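PDB 5HHA: PvdO from Pseudomonas aeruginosa, which probably acts in periplasmic chromophore maturation of the siderophore pyoverdine, binds a calcium ion, and belongs to the family of formylglycine-generating enzymes. Local coordinates for residues A222-H226 with S237-E241; C244-R250 with N265-P271; E41-A47 with P76-Y82. All coordinates share one frame; numbering follows the deposited sequence.

Interaction 1 (A222-H226 with S237-E241)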
loop_
_atom_site.group_PDB
_atom_site.type_symbol
_atom_site.label_atom_id
_atom_site.label_comp_id
_atom_site.label_asym_id
_atom_site.label_seq_id
_atom_site.Cartn_x
_atom_site.Cartn_y
_atom_site.Cartn_z
ATOM N N ALA A 222 8.479 2.249 3.676
ATOM C CA ALA A 222 9.822 2.786 3.847
ATOM C C ALA A 222 10.827 1.737 4.294
ATOM O O ALA A 222 12.013 1.845 3.992
ATOM C CB ALA A 222 9.835 3.932 4.852
ATOM N N ASP A 223 10.377 0.752 5.073
ATOM C CA ASP A 223 11.250 -0.122 5.837
ATOM C C ASP A 223 12.219 -0.902 4.980
ATOM O O ASP A 223 11.879 -1.388 3.901
ATOM C CB ASP A 223 10.438 -1.154 6.646
ATOM C CG ASP A 223 9.415 -0.523 7.557
ATOM O OD1 ASP A 223 8.670 0.364 7.106
ATOM O OD2 ASP A 223 9.354 -0.939 8.743
ATOM N N CYS A 224 13.424 -1.082 5.507
ATOM C CA CYS A 224 14.338 -2.067 4.962
ATOM C C CYS A 224 13.860 -3.467 5.288
ATOM O O CYS A 224 13.146 -3.671 6.236
ATOM C CB CYS A 224 15.749 -1.851 5.503
ATOM S SG CYS A 224 16.401 -0.250 4.933
ATOM N N TRP A 225 14.278 -4.425 4.479
ATOM C CA TRP A 225 13.806 -5.797 4.623
ATOM C C TRP A 225 14.399 -6.502 5.842
ATOM O O TRP A 225 15.610 -6.401 6.132
ATOM C CB TRP A 225 14.186 -6.601 3.371
ATOM C CG TRP A 225 13.924 -8.075 3.526
ATOM C CD1 TRP A 225 12.716 -8.681 3.565
ATOM C CD2 TRP A 225 14.900 -9.114 3.664
ATOM N NE1 TRP A 225 12.862 -10.033 3.726
ATOM C CE2 TRP A 225 14.198 -10.327 3.790
ATOM C CE3 TRP A 225 16.298 -9.130 3.699
ATOM C CZ2 TRP A 225 14.842 -11.556 3.951
ATOM C CZ3 TRP A 225 16.946 -10.353 3.862
ATOM C CH2 TRP A 225 16.217 -11.550 3.974
ATOM N N HIS A 226 13.543 -7.243 6.549
ATOM C CA HIS A 226 13.958 -8.185 7.582
ATOM C C HIS A 226 13.094 -9.404 7.432
ATOM O O HIS A 226 11.914 -9.321 7.098
ATOM C CB HIS A 226 13.814 -7.598 9.010
ATOM C CG HIS A 226 14.532 -6.302 9.194
ATOM N ND1 HIS A 226 14.010 -5.104 8.786
ATOM C CD2 HIS A 226 15.734 -6.014 9.754
ATOM C CE1 HIS A 226 14.872 -4.134 9.021
ATOM N NE2 HIS A 226 15.917 -4.660 9.636
ATOM N N SER A 237 7.331 3.482 13.827
ATOM C CA SER A 237 8.388 3.918 12.929
ATOM C C SER A 237 8.732 2.823 11.936
ATOM O O SER A 237 8.462 1.631 12.152
ATOM C CB SER A 237 9.646 4.342 13.719
ATOM O OG SER A 237 10.261 3.254 14.378
ATOM N N ALA A 238 9.424 3.240 10.892
ATOM C CA ALA A 238 10.002 2.330 9.903
ATOM C C ALA A 238 11.266 1.678 10.427
ATOM O O ALA A 238 12.085 2.337 11.106
ATOM C CB ALA A 238 10.324 3.088 8.663
ATOM N N TRP A 239 11.467 0.406 10.112
ATOM C CA TRP A 239 12.626 -0.354 10.535
ATOM C C TRP A 239 13.693 -0.213 9.488
ATOM O O TRP A 239 13.685 -0.917 8.474
ATOM C CB TRP A 239 12.214 -1.807 10.710
ATOM C CG TRP A 239 13.157 -2.673 11.464
ATOM C CD1 TRP A 239 14.368 -2.335 11.994
ATOM C CD2 TRP A 239 12.943 -4.054 11.762
ATOM N NE1 TRP A 239 14.912 -3.441 12.623
ATOM C CE2 TRP A 239 14.065 -4.508 12.470
ATOM C CE3 TRP A 239 11.912 -4.955 11.473
ATOM C CZ2 TRP A 239 14.175 -5.819 12.911
ATOM C CZ3 TRP A 239 12.031 -6.250 11.894
ATOM C CH2 TRP A 239 13.162 -6.679 12.615
ATOM N N MET A 240 14.601 0.738 9.731
ATOM C CA MET A 240 15.628 1.079 8.773
ATOM C C MET A 240 16.973 0.449 9.107
ATOM O O MET A 240 17.255 0.084 10.250
ATOM C CB MET A 240 15.771 2.601 8.692
ATOM C CG MET A 240 14.490 3.365 8.369
ATOM S SD MET A 240 13.630 2.767 6.903
ATOM C CE MET A 240 14.796 3.141 5.597
ATOM N N GLU A 241 17.787 0.297 8.080
ATOM C CA GLU A 241 19.171 -0.112 8.242
ATOM C C GLU A 241 19.977 0.907 7.451
ATOM O O GLU A 241 19.458 1.551 6.530
ATOM C CB GLU A 241 19.400 -1.545 7.737
ATOM C CG GLU A 241 18.541 -2.621 8.440
ATOM C CD GLU A 241 18.953 -2.880 9.873
ATOM O OE1 GLU A 241 20.075 -2.457 10.228
ATOM O OE2 GLU A 241 18.174 -3.490 10.650
HETATM O O HOH W 1 7.348 -0.365 10.484
#

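Interaction 2 (C244-R250 with N265-P271)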
loop_
_atom_site.group_PDB
_atom_site.type_symbol
_atom_site.label_atom_id
_atom_site.label_comp_id
_atom_site.label_asym_id
_atom_site.label_seq_id
_atom_site.Cartn_x
_atom_site.Cartn_y
_atom_site.Cartn_z
ATOM N N CYS A 244 20.675 -0.930 2.689
ATOM C CA CYS A 244 19.634 -1.919 2.393
ATOM C C CYS A 244 19.564 -2.302 0.928
ATOM O O CYS A 244 19.243 -1.481 0.070
ATOM C CB CYS A 244 18.268 -1.378 2.795
ATOM S SG CYS A 244 18.295 -0.632 4.397
ATOM N N GLU A 245 19.792 -3.577 0.654
ATOM C CA GLU A 245 19.665 -4.094 -0.692
ATOM C C GLU A 245 18.194 -4.311 -1.043
ATOM O O GLU A 245 17.830 -4.286 -2.199
ATOM C CB GLU A 245 20.396 -5.428 -0.826
ATOM C CG GLU A 245 20.779 -5.789 -2.265
ATOM C CD GLU A 245 19.877 -6.839 -2.887
ATOM O OE1 GLU A 245 20.048 -8.041 -2.560
ATOM O OE2 GLU A 245 19.007 -6.463 -3.711
ATOM N N LEU A 246 17.370 -4.536 -0.022
ATOM C CA LEU A 246 15.955 -4.846 -0.201
ATOM C C LEU A 246 15.139 -4.026 0.773
ATOM O O LEU A 246 15.576 -3.771 1.898
ATOM C CB LEU A 246 15.687 -6.319 0.043
ATOM C CG LEU A 246 16.397 -7.289 -0.895
ATOM C CD1 LEU A 246 16.210 -8.711 -0.405
ATOM C CD2 LEU A 246 15.881 -7.155 -2.311
ATOM N N VAL A 247 13.970 -3.583 0.310
ATOM C CA VAL A 247 13.008 -2.913 1.157
ATOM C C VAL A 247 11.686 -3.675 1.126
ATOM O O VAL A 247 11.466 -4.519 0.277
ATOM C CB VAL A 247 12.788 -1.448 0.707
ATOM C CG1 VAL A 247 14.069 -0.612 0.894
ATOM C CG2 VAL A 247 12.241 -1.368 -0.718
ATOM N N GLN A 248 10.819 -3.386 2.079
ATOM C CA GLN A 248 9.522 -4.050 2.168
ATOM C C GLN A 248 8.513 -3.448 1.205
ATOM O O GLN A 248 8.505 -2.234 0.950
ATOM C CB GLN A 248 8.947 -3.919 3.590
ATOM C CG GLN A 248 9.838 -4.449 4.692
ATOM C CD GLN A 248 9.954 -5.973 4.829
ATOM O OE1 GLN A 248 9.267 -6.771 4.183
ATOM N NE2 GLN A 248 10.827 -6.373 5.684
ATOM N N ILE A 249 7.615 -4.299 0.718
ATOM C CA ILE A 249 6.402 -3.888 0.021
ATOM C C ILE A 249 5.233 -4.618 0.685
ATOM O O ILE A 249 5.401 -5.678 1.311
ATOM C CB ILE A 249 6.474 -4.169 -1.501
ATOM C CG1 ILE A 249 6.735 -5.642 -1.768
ATOM C CG2 ILE A 249 7.552 -3.314 -2.139
ATOM C CD1 ILE A 249 6.757 -6.021 -3.269
ATOM N N ARG A 250 4.044 -4.049 0.582
ATOM C CA ARG A 250 2.874 -4.581 1.270
ATOM C C ARG A 250 1.672 -4.673 0.346
ATOM O O ARG A 250 1.599 -4.017 -0.697
ATOM C CB ARG A 250 2.531 -3.724 2.487
ATOM C CG ARG A 250 3.365 -4.112 3.728
ATOM C CD ARG A 250 3.090 -5.566 4.147
ATOM N NE ARG A 250 3.625 -5.887 5.467
ATOM C CZ ARG A 250 2.889 -6.151 6.534
ATOM N NH1 ARG A 250 1.560 -6.218 6.513
ATOM N NH2 ARG A 250 3.519 -6.444 7.647
ATOM N N ASN A 265 0.558 -10.486 5.308
ATOM C CA ASN A 265 1.494 -10.923 4.273
ATOM C C ASN A 265 2.600 -9.903 4.070
ATOM O O ASN A 265 2.310 -8.699 4.010
ATOM C CB ASN A 265 0.748 -11.160 2.956
ATOM C CG ASN A 265 1.564 -12.014 1.953
ATOM O OD1 ASN A 265 2.249 -11.508 1.088
ATOM N ND2 ASN A 265 1.446 -13.290 2.078
ATOM N N ARG A 266 3.828 -10.368 3.893
ATOM C CA ARG A 266 4.979 -9.490 3.697
ATOM C C ARG A 266 5.652 -9.840 2.385
ATOM O O ARG A 266 5.575 -10.978 1.921
ATOM C CB ARG A 266 6.015 -9.669 4.829
ATOM C CG ARG A 266 5.423 -9.522 6.211
ATOM C CD ARG A 266 6.456 -9.731 7.303
ATOM N NE ARG A 266 7.272 -8.527 7.436
ATOM C CZ ARG A 266 8.439 -8.471 8.077
ATOM N NH1 ARG A 266 8.952 -9.560 8.636
ATOM N NH2 ARG A 266 9.087 -7.319 8.172
ATOM N N ASN A 267 6.352 -8.885 1.788
ATOM C CA ASN A 267 7.176 -9.153 0.616
ATOM C C ASN A 267 8.221 -8.052 0.532
ATOM O O ASN A 267 8.243 -7.146 1.359
ATOM C CB ASN A 267 6.284 -9.225 -0.633
ATOM C CG ASN A 267 6.887 -10.095 -1.734
ATOM O OD1 ASN A 267 8.070 -10.406 -1.749
ATOM N ND2 ASN A 267 6.059 -10.488 -2.672
ATOM N N ASN A 268 9.096 -8.137 -0.451
ATOM C CA ASN A 268 10.217 -7.207 -0.560
ATOM C C ASN A 268 10.596 -7.026 -2.023
ATOM O O ASN A 268 10.196 -7.795 -2.877
ATOM C CB ASN A 268 11.417 -7.686 0.280
ATOM C CG ASN A 268 12.014 -8.961 -0.241
ATOM O OD1 ASN A 268 11.798 -10.041 0.326
ATOM N ND2 ASN A 268 12.718 -8.873 -1.337
ATOM N N ALA A 269 11.331 -5.970 -2.298
ATOM C CA ALA A 269 11.840 -5.691 -3.636
ATOM C C ALA A 269 13.125 -4.883 -3.445
ATOM O O ALA A 269 13.305 -4.232 -2.429
ATOM C CB ALA A 269 10.821 -4.894 -4.442
ATOM N N ALA A 270 13.996 -4.881 -4.444
ATOM C CA ALA A 270 15.096 -3.924 -4.426
ATOM C C ALA A 270 14.507 -2.543 -4.647
ATOM O O ALA A 270 13.562 -2.394 -5.452
ATOM C CB ALA A 270 16.094 -4.256 -5.527
ATOM N N PRO A 271 15.007 -1.526 -3.954
ATOM C CA PRO A 271 14.379 -0.205 -4.097
ATOM C C PRO A 271 14.454 0.399 -5.497
ATOM O O PRO A 271 13.652 1.281 -5.827
ATOM C CB PRO A 271 15.104 0.659 -3.048
ATOM C CG PRO A 271 16.342 -0.107 -2.709
ATOM C CD PRO A 271 16.034 -1.540 -2.895
HETATM O O HOH W 2 6.333 -6.515 3.685
#

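Interaction 3 (E41-A47 with P76-Y82)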
loop_
_atom_site.group_PDB
_atom_site.type_symbol
_atom_site.label_atom_id
_atom_site.label_comp_id
_atom_site.label_asym_id
_atom_site.label_seq_id
_atom_site.Cartn_x
_atom_site.Cartn_y
_atom_site.Cartn_z
ATOM N N GLU A 41 -6.682 11.873 -1.697
ATOM C CA GLU A 41 -7.630 11.911 -0.590
ATOM C C GLU A 41 -7.061 11.177 0.617
ATOM O O GLU A 41 -6.693 9.994 0.519
ATOM C CB GLU A 41 -8.944 11.292 -1.017
ATOM C CG GLU A 41 -9.627 12.126 -2.121
ATOM C CD GLU A 41 -10.870 11.490 -2.702
ATOM O OE1 GLU A 41 -11.407 10.531 -2.132
ATOM O OE2 GLU A 41 -11.336 11.951 -3.766
ATOM N N MET A 42 -6.969 11.882 1.734
ATOM C CA MET A 42 -6.370 11.365 2.950
ATOM C C MET A 42 -7.452 11.028 3.966
ATOM O O MET A 42 -8.504 11.696 4.032
ATOM C CB MET A 42 -5.452 12.416 3.528
ATOM C CG MET A 42 -4.403 12.893 2.570
ATOM S SD MET A 42 -3.326 11.609 1.912
ATOM C CE MET A 42 -2.400 11.142 3.397
ATOM N N VAL A 43 -7.215 9.994 4.769
ATOM C CA VAL A 43 -8.119 9.642 5.855
ATOM C C VAL A 43 -7.312 9.578 7.149
ATOM O O VAL A 43 -6.191 9.068 7.192
ATOM C CB VAL A 43 -8.887 8.312 5.570
ATOM C CG1 VAL A 43 -7.933 7.108 5.411
ATOM C CG2 VAL A 43 -9.935 8.042 6.642
ATOM N N VAL A 44 -7.885 10.141 8.208
ATOM C CA VAL A 44 -7.242 10.129 9.509
ATOM C C VAL A 44 -7.404 8.770 10.176
ATOM O O VAL A 44 -8.516 8.284 10.337
ATOM C CB VAL A 44 -7.831 11.231 10.435
ATOM C CG1 VAL A 44 -7.191 11.186 11.821
ATOM C CG2 VAL A 44 -7.659 12.618 9.811
ATOM N N LEU A 45 -6.277 8.175 10.538
ATOM C CA LEU A 45 -6.251 6.955 11.344
ATOM C C LEU A 45 -6.077 7.312 12.814
ATOM O O LEU A 45 -5.338 8.208 13.158
ATOM C CB LEU A 45 -5.120 6.015 10.903
ATOM C CG LEU A 45 -5.097 5.607 9.421
ATOM C CD1 LEU A 45 -4.087 4.475 9.220
ATOM C CD2 LEU A 45 -6.448 5.157 8.946
ATOM N N PRO A 46 -6.732 6.560 13.702
ATOM C CA PRO A 46 -6.662 6.847 15.132
ATOM C C PRO A 46 -5.337 6.450 15.729
ATOM O O PRO A 46 -4.633 5.561 15.239
ATOM C CB PRO A 46 -7.782 5.979 15.703
ATOM C CG PRO A 46 -7.913 4.867 14.763
ATOM C CD PRO A 46 -7.630 5.440 13.400
ATOM N N ALA A 47 -4.949 7.145 16.787
ATOM C CA ALA A 47 -3.912 6.659 17.669
ATOM C C ALA A 47 -4.381 5.360 18.304
ATOM O O ALA A 47 -5.570 5.101 18.378
ATOM C CB ALA A 47 -3.611 7.688 18.743
ATOM N N PRO A 76 -2.600 10.274 16.215
ATOM C CA PRO A 76 -3.273 10.041 14.936
ATOM C C PRO A 76 -2.437 10.568 13.763
ATOM O O PRO A 76 -1.610 11.461 13.912
ATOM C CB PRO A 76 -4.586 10.805 15.080
ATOM C CG PRO A 76 -4.332 11.819 16.140
ATOM C CD PRO A 76 -3.291 11.272 17.052
ATOM N N PHE A 77 -2.626 9.963 12.592
ATOM C CA PHE A 77 -1.883 10.338 11.394
ATOM C C PHE A 77 -2.766 9.983 10.216
ATOM O O PHE A 77 -3.717 9.212 10.348
ATOM C CB PHE A 77 -0.539 9.606 11.311
ATOM C CG PHE A 77 -0.665 8.120 11.226
ATOM C CD1 PHE A 77 -0.924 7.360 12.348
ATOM C CD2 PHE A 77 -0.492 7.473 10.001
ATOM C CE1 PHE A 77 -1.044 5.972 12.258
ATOM C CE2 PHE A 77 -0.587 6.095 9.902
ATOM C CZ PHE A 77 -0.868 5.347 11.016
ATOM N N ALA A 78 -2.503 10.574 9.056
ATOM C CA ALA A 78 -3.318 10.311 7.874
ATOM C C ALA A 78 -2.568 9.436 6.874
ATOM O O ALA A 78 -1.352 9.533 6.743
ATOM C CB ALA A 78 -3.716 11.627 7.229
ATOM N N ILE A 79 -3.329 8.630 6.149
ATOM C CA ILE A 79 -2.805 7.921 4.976
ATOM C C ILE A 79 -3.744 8.157 3.828
ATOM O O ILE A 79 -4.895 8.501 4.025
ATOM C CB ILE A 79 -2.596 6.390 5.229
ATOM C CG1 ILE A 79 -3.933 5.676 5.402
ATOM C CG2 ILE A 79 -1.664 6.132 6.383
ATOM C CD1 ILE A 79 -3.781 4.140 5.318
ATOM N N SER A 80 -3.262 7.941 2.617
ATOM C CA SER A 80 -4.149 8.044 1.469
ATOM C C SER A 80 -5.146 6.884 1.517
ATOM O O SER A 80 -4.763 5.717 1.711
ATOM C CB SER A 80 -3.351 8.141 0.179
ATOM O OG SER A 80 -2.475 7.051 -0.025
ATOM N N ARG A 81 -6.432 7.209 1.438
ATOM C CA ARG A 81 -7.437 6.160 1.573
ATOM C C ARG A 81 -7.412 5.192 0.403
ATOM O O ARG A 81 -7.870 4.036 0.515
ATOM C CB ARG A 81 -8.843 6.730 1.819
ATOM C CG ARG A 81 -9.467 7.533 0.706
ATOM C CD ARG A 81 -10.895 7.843 1.116
ATOM N NE ARG A 81 -11.646 8.593 0.120
ATOM C CZ ARG A 81 -12.963 8.768 0.187
ATOM N NH1 ARG A 81 -13.648 8.277 1.216
ATOM N NH2 ARG A 81 -13.590 9.456 -0.766
ATOM N N TYR A 82 -6.904 5.680 -0.721
ATOM C CA TYR A 82 -6.625 4.870 -1.899
ATOM C C TYR A 82 -5.118 4.821 -2.127
ATOM O O TYR A 82 -4.374 5.662 -1.608
ATOM C CB TYR A 82 -7.234 5.507 -3.145
ATOM C CG TYR A 82 -8.701 5.827 -3.040
ATOM C CD1 TYR A 82 -9.624 4.823 -2.826
ATOM C CD2 TYR A 82 -9.179 7.133 -3.173
ATOM C CE1 TYR A 82 -10.973 5.093 -2.759
ATOM C CE2 TYR A 82 -10.537 7.409 -3.102
ATOM C CZ TYR A 82 -11.405 6.380 -2.873
ATOM O OH TYR A 82 -12.754 6.656 -2.804
HETATM O O HOH W 3 -6.357 8.367 -1.631
HETATM O O HOH W 4 -13.567 8.927 -4.198
#

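Interaction 1 (A222-H226 with S237-E241)
The imidazole of H226 lies face to face, nearly parallel, on the indole of W239, its centroid 3.5 Å from that of the six-membered ring. H226 CB continues the contact as a CH-pi interaction over the same indole face. At the imidazole edge, almost exactly in the ring plane, NE2 of H226 gives a hydrogen bond of 2.7 Å to OE2 of E241. The bond is nearly straight (171°) and uses the anti lone pair of that oxygen, with the carboxylate plane turned 57° from the ring. A bend at chi2 of E241 (-71°) folds the carboxylate back to this edge, and stack and bond together fix the rotation of the imidazole.

Nearer A222 the D223 carboxylate and one backbone bond join the segments. W239 N donates to D223 OD2 at 2.9 Å, from above the carboxylate plane, and a water at 2.7 Å from D223 OD2 also bonds S237 O. The other oxygen, OD1, is taken by the backbone N of E154. C224 N reaches W239 O at 3.0 Å in a bent bond. M240, bent at both chi2 and chi3, curls its thioether back toward A222 and C224, CE lying 3.8 Å from C224 SG, the sulfur disulfide-bonded to C244 just beyond the loop segment. An irregular loop is thus fastened to short strand 223-224 of the sulfatase-modifying-factor-like domain by an aromatic stack, a His-carboxylate bond and the D223 and C224 bonds.

Interaction 2 (C244-R250 with N265-P271)
The carbonyl oxygen of I249 receives a hydrogen bond from a water at 2.7 Å and a weak, bent one from N267 N. The same water accepts from N267 N at 3.0 Å, and thus bridges the place where this antiparallel beta ladder of strands 247-251 and 266-269 begins to open. Toward the other end the bonds are sound: V247 N to A269 O, at 2.9 Å, and A269 N to V247 O frame one hydrogen-bonded pair, while I249 N, which meets N267 O from above the carbonyl plane, belongs to the next. At the non-hydrogen-bonded pair of Q248 and N268 the side chains diverge.

CG1 of I249 stands between its own backbone N and carbonyl carbon (chi1 57°), the torsion that turns it toward N267, 3.8 Å from CB. On this face the carboxamide of N267 has its oxygen held by N268 N and its nitrogen by Y218 OH.

On the opposite face, R250 and R266 converge on one anion: NE of each forms a salt bridge with OE2 of E154, and R250 NH2 adds a second with E158, while R266 NH1 meets D64 O and H228 O. The two guanidinium planes are turned 65° from each other, and N265 O lies over one face of that of R250. At the other end of the ladder, where both segments leave the sheet, CD of P271 rests 3.4 Å from the carbonyl oxygen of E245.

Interaction 3 (E41-A47 with P76-Y82)
R81 sends CG into the position between its backbone N and carbonyl carbon (chi1 66°) and then runs fully extended, while E41, with CG anti to its carbonyl carbon (chi1 -65°), stretches out to meet it. Their salt bridge closes one end of an antiparallel ladder between strands 42-52 and 77-80 of the mixed sheet. A single oxygen takes both bonds: OE1 of E41 is met by R81 NH2 at 2.8 Å and by R81 NE at 3.0 Å, both from the edge of the guanidinium group. NE arrives nearly along the C-O axis and NH2 on the syn side, with the carboxylate and guanidinium planes 44° apart. Y82 closes in on this pair. The edge of its ring, through CE2, comes 3.4 Å from the same OE1, and its hydroxyl lies above one guanidinium face of R81. A water bridges Y82 OH to OE1 by a bond that is weak at the carboxylate end.

Between the strands, E41 O accepts from R81 N, and the pairs V43 with I79 and L45 with F77 are each joined by two backbone bonds; the shortest, L45 N to F77 O, measures 2.8 Å. On the face carrying these four side chains, L45 CB lies over one face of the F77 ring, and L45 CD1 touches F77 CZ at 3.8 Å and I79 CD1 at 3.9 Å. The side chains of M42 and S80 diverge, yet M42 is bent at chi2 and chi3, and this brings its methyl CE down against the I79-S80 peptide, 3.4 Å from S80 N. Helix 154-162 covers F77 through E156 and Y159. S80 OG, which donates to Y82 O at 2.8 Å, is itself bonded to V282 N of the adjoining strand.

How the interactions relate
Along the chain interaction 3 comes first, then interaction 1, then interaction 2, all within the sulfatase-modifying-factor-like domain. Interactions 1 and 2 adjoin, with centres about 9 Å apart: the C224-C244 disulfide ties strand 223-224 to the loop leading into strand 247-251, and a probable bond from Q248 N to D223 O joins the two strands. Interaction 3 lies on the opposite side of the chain's centre from interaction 2, about 23 Å between centres, and about 21 Å, centre to centre, from interaction 1. Interactions 2 and 3 nonetheless reach the same mixed sheet, where strand 278-285 pairs with 77-80 and also with 218-221, the neighbour of 247-251, joining early and late parts of the domain.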